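Local structure of BB0689 (Borrelia burgdorferi, 4D53) at residues E11-K14 with I15-S18; F60-T63 with P64-I68. The protein is an outer surface lipoprotein of the CAP superfamily whose molecular role is not established. All coordinates share one frame; numbering follows the deposited sequence.

Contact 1: E11-K14 with I15-S18; sequences EDMK and ILYS
Met13 lays its terminal methyl over one face of the Tyr17 ring, one helical turn further along helix 10-26. CE stands 4.0 Å from the centroid of the Tyr17 ring, 20° off the ring normal, and lies nearest to CZ of that ring at 3.7 Å: a CH-pi contact displaced toward the hydroxyl-bearing rim. The Met13 chain starts anti to its carbonyl carbon and then bends at both chi2 (-60°) and chi3 (-54°), which folds the thioether forward along the helix and carries CE over the tyrosine. On the way SD passes Leu16, lying 4.1 Å from its CD2; these two chains run side by side and point the same way. CE lies against CD2 of Leu16 as well, so the methyl touches both residues. The backbone beneath is regular: Tyr17 N donates to Met13 O at 2.9 Å, and Leu16 N donates to Asp12 O at 3.0 Å. At the outer side Ile15 and Glu11 cross at about a right angle, where the side chains approach loosely, CG1 of Ile15 to OE2 of Glu11 at 4.2 Å. Polar ends are engaged by the rest of the fold: Tyr17 OH bonds Glu39 and the backbone N of Gly115, and Asp12 OD2 forms a salt bridge with Arg117. Leu16 packs on Val91, Val92, Phe127 and Val129. This is i to i+3 and i to i+4 packing on an amphipathic alpha-helix, here the first helix of the CAP domain, with its buried side against the sheet and helix 91-96.

Contact 2: F60-T63 with P64-I68; sequences FGTT and PMQRI
Arg67 starts with CG beside its own backbone N (chi1 -74°) and bends at chi3 (-64°), turning its guanidinium back over the start of helix 64-69 to meet Thr62. Thr62 in turn sets OG1 between its backbone N and carbonyl carbon (chi1 66°), on the side from which the arginine comes. NH1 of Arg67 donates to OG1 of Thr62 at 2.8 Å, and the hydroxyl oxygen lies at the guanidinium edge, practically in its plane. One face of the same group rests against the Thr63-Pro64 peptide, Thr63 C being 3.4 Å from Arg67 NH1. The backbone closes the first turn beneath it, Arg67 N donating to Thr63 O at 2.9 Å. Thr63 occupies the N-cap position, yet its hydroxyl makes no direct capping bond; instead a water lies 2.7 Å from Thr63 OG1 and accepts from Met65 N at 2.9 Å, bridging the cap residue to the first turn. Gln66 reaches back extended along the loop, its NE2 3.8 Å from CA of Thr62. Beyond the two segments, Arg67 NH2 pairs with Glu80 and bonds His57 O, Tyr45 supplies a cation-pi contact, and Thr62 OG1 also bonds Leu59 O. The in-plane bond to Thr62, the peptide against one face and the bonds of NH2 together restrict the guanidinium's rotation; Glu80 probably offsets its positive charge, while the hydroxyl of Thr62 ties the loop to the helix start.

Overall arrangement
Contact 1 and contact 2 lie on opposite sides of the chain's centre, 25 Å apart between centres and about 12 Å between nearest atoms, and do not touch. Contact 1 belongs to helix 10-26, contact 2 to the loop and the start of helix 64-69; helix 36-52 falls between them in sequence and meets both, through Glu39 with Tyr17 and through Tyr45 and Val41 with Arg67. Both also reach the mixed sheet, 11-18 through Gly115, Arg117, Phe127 and Val129, and 60-68 through Glu80, Thr78 and Phe75 of strand 75-84. The two local arrangements therefore join different helices to the sheet of one CAP domain.

Contact 1: E11-K14 with I15-S18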
ATOM      1  N   GLU A  11       5.837 -13.215  -1.807  1.00 22.61           N
ATOM      2  CA  GLU A  11       6.316 -13.201  -3.152  1.00 28.03           C
ATOM      3  C   GLU A  11       5.498 -12.241  -4.062  1.00 26.71           C
ATOM      4  O   GLU A  11       6.068 -11.505  -4.931  1.00 22.07           O
ATOM      5  CB  GLU A  11       6.336 -14.601  -3.722  1.00 34.81           C
ATOM      6  CG  GLU A  11       6.963 -14.698  -5.088  1.00 45.95           C
ATOM      7  CD  GLU A  11       8.443 -14.288  -5.107  1.00 56.74           C
ATOM      8  OE1 GLU A  11       9.219 -14.644  -4.154  1.00 48.68           O
ATOM      9  OE2 GLU A  11       8.801 -13.559  -6.080  1.00 57.81           O
ATOM     10  N   ASP A  12       4.201 -12.181  -3.799  1.00 21.45           N
ATOM     11  CA  ASP A  12       3.345 -11.217  -4.509  1.00 21.81           C
ATOM     12  C   ASP A  12       3.842  -9.819  -4.320  1.00 19.85           C
ATOM     13  O   ASP A  12       3.926  -9.083  -5.317  1.00 22.74           O
ATOM     14  CB  ASP A  12       1.867 -11.342  -4.017  1.00 22.45           C
ATOM     15  CG  ASP A  12       1.260 -12.711  -4.258  1.00 26.88           C
ATOM     16  OD1 ASP A  12       1.824 -13.458  -5.083  1.00 40.84           O
ATOM     17  OD2 ASP A  12       0.111 -12.956  -3.800  1.00 27.22           O
ATOM     18  N   MET A  13       4.171  -9.412  -3.077  1.00 18.96           N
ATOM     19  CA  MET A  13       4.599  -8.078  -2.816  1.00 21.93           C
ATOM     20  C   MET A  13       5.954  -7.812  -3.416  1.00 24.05           C
ATOM     21  O   MET A  13       6.211  -6.697  -3.823  1.00 20.28           O
ATOM     22  CB  MET A  13       4.614  -7.709  -1.333  1.00 20.93           C
ATOM     23  CG  MET A  13       3.267  -7.555  -0.680  1.00 25.21           C
ATOM     24  SD  MET A  13       2.322  -6.224  -1.522  1.00 26.13           S
ATOM     25  CE  MET A  13       3.477  -4.924  -1.424  1.00 20.49           C
ATOM     26  N   LYS A  14       6.825  -8.816  -3.485  1.00 23.08           N
ATOM     27  CA  LYS A  14       8.120  -8.615  -4.209  1.00 25.17           C
ATOM     28  C   LYS A  14       7.896  -8.277  -5.694  1.00 22.17           C
ATOM     29  O   LYS A  14       8.557  -7.362  -6.246  1.00 22.92           O
ATOM     30  CB  LYS A  14       8.957  -9.913  -3.996  1.00 27.28           C
ATOM     31  CG  LYS A  14      10.285 -10.124  -4.691  1.00 47.55           C
ATOM     32  CD  LYS A  14      10.880 -11.472  -4.122  1.00 51.97           C
ATOM     33  CE  LYS A  14      12.399 -11.424  -3.936  1.00 67.17           C
ATOM     34  NZ  LYS A  14      13.088 -10.996  -5.198  1.00 69.08           N
ATOM     35  N   ILE A  15       6.935  -8.934  -6.324  1.00 20.05           N
ATOM     36  CA  ILE A  15       6.563  -8.649  -7.703  1.00 21.70           C
ATOM     37  C   ILE A  15       6.033  -7.221  -7.806  1.00 21.54           C
ATOM     38  O   ILE A  15       6.402  -6.440  -8.728  1.00 21.20           O
ATOM     39  CB  ILE A  15       5.652  -9.739  -8.253  1.00 22.69           C
ATOM     40  CG1 ILE A  15       6.422 -11.050  -8.462  1.00 26.09           C
ATOM     41  CG2 ILE A  15       4.926  -9.366  -9.575  1.00 23.32           C
ATOM     42  CD1 ILE A  15       5.468 -12.233  -8.547  1.00 30.55           C
ATOM     43  N   LEU A  16       5.096  -6.887  -6.932  1.00 19.20           N
ATOM     44  CA  LEU A  16       4.477  -5.565  -7.009  1.00 19.51           C
ATOM     45  C   LEU A  16       5.496  -4.438  -6.802  1.00 20.18           C
ATOM     46  O   LEU A  16       5.480  -3.469  -7.528  1.00 18.71           O
ATOM     47  CB  LEU A  16       3.387  -5.419  -5.983  1.00 19.67           C
ATOM     48  CG  LEU A  16       2.654  -4.062  -5.963  1.00 21.45           C
ATOM     49  CD1 LEU A  16       2.066  -3.796  -7.358  1.00 20.66           C
ATOM     50  CD2 LEU A  16       1.518  -4.088  -4.927  1.00 21.87           C
ATOM     51  N   TYR A  17       6.360  -4.548  -5.790  1.00 19.09           N
ATOM     52  CA  TYR A  17       7.404  -3.553  -5.557  1.00 20.39           C
ATOM     53  C   TYR A  17       8.270  -3.368  -6.796  1.00 20.96           C
ATOM     54  O   TYR A  17       8.610  -2.223  -7.231  1.00 19.66           O
ATOM     55  CB  TYR A  17       8.276  -3.990  -4.330  1.00 22.53           C
ATOM     56  CG  TYR A  17       7.717  -3.844  -2.932  1.00 21.09           C
ATOM     57  CD1 TYR A  17       6.959  -2.746  -2.531  1.00 20.20           C
ATOM     58  CD2 TYR A  17       7.944  -4.843  -1.978  1.00 21.95           C
ATOM     59  CE1 TYR A  17       6.533  -2.600  -1.247  1.00 21.50           C
ATOM     60  CE2 TYR A  17       7.519  -4.716  -0.704  1.00 19.27           C
ATOM     61  CZ  TYR A  17       6.804  -3.624  -0.319  1.00 21.20           C
ATOM     62  OH  TYR A  17       6.402  -3.523   0.985  1.00 21.78           O
ATOM     63  N   SER A  18       8.632  -4.469  -7.381  1.00 21.70           N
ATOM     64  CA  SER A  18       9.440  -4.468  -8.627  1.00 26.59           C
ATOM     65  C   SER A  18       8.781  -3.794  -9.837  1.00 22.75           C
ATOM     66  O   SER A  18       9.406  -2.987 -10.540  1.00 22.78           O
ATOM     67  CB  SER A  18       9.831  -5.924  -8.942  1.00 30.43           C
ATOM     68  OG  SER A  18      10.613  -5.903 -10.110  1.00 37.03           O
TER

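Contact 2: F60-T63 with P64-I68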
ATOM      1  N   PHE A  60     -12.600   3.594  11.396  1.00 26.34           N
ATOM      2  CA  PHE A  60     -12.569   3.964  12.822  1.00 25.84           C
ATOM      3  C   PHE A  60     -12.015   5.298  13.161  1.00 30.19           C
ATOM      4  O   PHE A  60     -11.439   5.433  14.189  1.00 28.58           O
ATOM      5  CB  PHE A  60     -11.940   2.848  13.681  1.00 27.83           C
ATOM      6  CG  PHE A  60     -12.535   1.497  13.403  1.00 29.04           C
ATOM      7  CD1 PHE A  60     -13.920   1.380  13.144  1.00 31.65           C
ATOM      8  CD2 PHE A  60     -11.775   0.343  13.426  1.00 32.06           C
ATOM      9  CE1 PHE A  60     -14.488   0.182  12.864  1.00 30.85           C
ATOM     10  CE2 PHE A  60     -12.351  -0.888  13.144  1.00 29.02           C
ATOM     11  CZ  PHE A  60     -13.708  -0.971  12.867  1.00 31.67           C
ATOM     12  N   GLY A  61     -12.225   6.304  12.310  1.00 29.67           N
ATOM     13  CA  GLY A  61     -11.814   7.641  12.583  1.00 31.65           C
ATOM     14  C   GLY A  61     -10.306   7.886  12.498  1.00 33.34           C
ATOM     15  O   GLY A  61      -9.838   8.914  12.978  1.00 36.10           O
ATOM     16  N   THR A  62      -9.532   6.945  11.942  1.00 28.20           N
ATOM     17  CA  THR A  62      -8.129   7.153  11.711  1.00 28.42           C
ATOM     18  C   THR A  62      -7.871   7.590  10.275  1.00 32.24           C
ATOM     19  O   THR A  62      -8.720   7.485   9.398  1.00 33.03           O
ATOM     20  CB  THR A  62      -7.297   5.878  11.987  1.00 29.66           C
ATOM     21  OG1 THR A  62      -7.599   4.823  11.039  1.00 26.59           O
ATOM     22  CG2 THR A  62      -7.606   5.377  13.414  1.00 34.16           C
ATOM     23  N   THR A  63      -6.724   8.185  10.081  1.00 31.08           N
ATOM     24  CA  THR A  63      -6.241   8.576   8.782  1.00 31.92           C
ATOM     25  C   THR A  63      -4.904   7.829   8.496  1.00 27.67           C
ATOM     26  O   THR A  63      -4.258   7.317   9.401  1.00 30.45           O
ATOM     27  CB  THR A  63      -5.988  10.075   8.807  1.00 34.92           C
ATOM     28  OG1 THR A  63      -5.620  10.493   7.523  1.00 50.32           O
ATOM     29  CG2 THR A  63      -4.842  10.373   9.644  1.00 31.29           C
ATOM     30  N   PRO A  64      -4.466   7.763   7.223  1.00 28.01           N
ATOM     31  CA  PRO A  64      -3.163   7.108   6.960  1.00 29.76           C
ATOM     32  C   PRO A  64      -2.026   7.664   7.779  1.00 28.19           C
ATOM     33  O   PRO A  64      -1.252   6.876   8.363  1.00 26.55           O
ATOM     34  CB  PRO A  64      -2.935   7.396   5.480  1.00 31.54           C
ATOM     35  CG  PRO A  64      -4.310   7.509   4.931  1.00 31.99           C
ATOM     36  CD  PRO A  64      -5.122   8.175   5.981  1.00 30.26           C
ATOM     37  N   MET A  65      -1.894   8.992   7.834  1.00 28.22           N
ATOM     38  CA  MET A  65      -0.790   9.601   8.684  1.00 32.84           C
ATOM     39  C   MET A  65      -0.848   9.176  10.143  1.00 31.37           C
ATOM     40  O   MET A  65       0.153   8.798  10.746  1.00 35.46           O
ATOM     41  CB  MET A  65      -0.780  11.140   8.610  1.00 40.26           C
ATOM     42  CG  MET A  65       0.442  11.773   9.298  1.00 50.71           C
ATOM     43  SD  MET A  65       1.680  12.359   8.113  1.00 70.04           S
ATOM     44  CE  MET A  65       0.769  13.647   7.255  1.00 64.09           C
ATOM     45  N   GLN A  66      -2.059   9.193  10.705  1.00 31.58           N
ATOM     46  CA  GLN A  66      -2.277   8.814  12.081  1.00 33.01           C
ATOM     47  C   GLN A  66      -1.949   7.364  12.300  1.00 29.75           C
ATOM     48  O   GLN A  66      -1.381   6.994  13.305  1.00 29.83           O
ATOM     49  CB  GLN A  66      -3.743   9.113  12.336  1.00 40.72           C
ATOM     50  CG  GLN A  66      -4.375   8.952  13.670  1.00 51.45           C
ATOM     51  CD  GLN A  66      -5.780   9.614  13.677  1.00 63.96           C
ATOM     52  OE1 GLN A  66      -6.096  10.527  12.861  1.00 54.94           O
ATOM     53  NE2 GLN A  66      -6.629   9.151  14.604  1.00 68.45           N
ATOM     54  N   ARG A  67      -2.289   6.488  11.337  1.00 26.72           N
ATOM     55  CA  ARG A  67      -1.981   5.096  11.478  1.00 27.39           C
ATOM     56  C   ARG A  67      -0.458   4.879  11.471  1.00 26.70           C
ATOM     57  O   ARG A  67       0.040   4.023  12.163  1.00 28.93           O
ATOM     58  CB  ARG A  67      -2.629   4.255  10.358  1.00 27.50           C
ATOM     59  CG  ARG A  67      -4.107   4.123  10.607  1.00 26.04           C
ATOM     60  CD  ARG A  67      -4.826   3.144   9.722  1.00 24.88           C
ATOM     61  NE  ARG A  67      -4.797   3.532   8.335  1.00 23.01           N
ATOM     62  CZ  ARG A  67      -5.687   4.352   7.747  1.00 23.80           C
ATOM     63  NH1 ARG A  67      -6.676   4.923   8.405  1.00 25.39           N
ATOM     64  NH2 ARG A  67      -5.581   4.647   6.469  1.00 22.82           N
ATOM     65  N   ILE A  68       0.259   5.619  10.641  1.00 27.62           N
ATOM     66  CA  ILE A  68       1.714   5.496  10.621  1.00 30.50           C
ATOM     67  C   ILE A  68       2.312   6.109  11.928  1.00 30.95           C
ATOM     68  O   ILE A  68       3.229   5.520  12.506  1.00 35.93           O
ATOM     69  CB  ILE A  68       2.346   6.183   9.406  1.00 32.44           C
ATOM     70  CG1 ILE A  68       1.873   5.464   8.107  1.00 31.93           C
ATOM     71  CG2 ILE A  68       3.885   6.104   9.515  1.00 33.35           C
ATOM     72  CD1 ILE A  68       2.061   6.253   6.846  1.00 30.69           C
TER
HETATM   73  O   HOH W   1      -3.272  11.037   6.378  1.00 35.02           O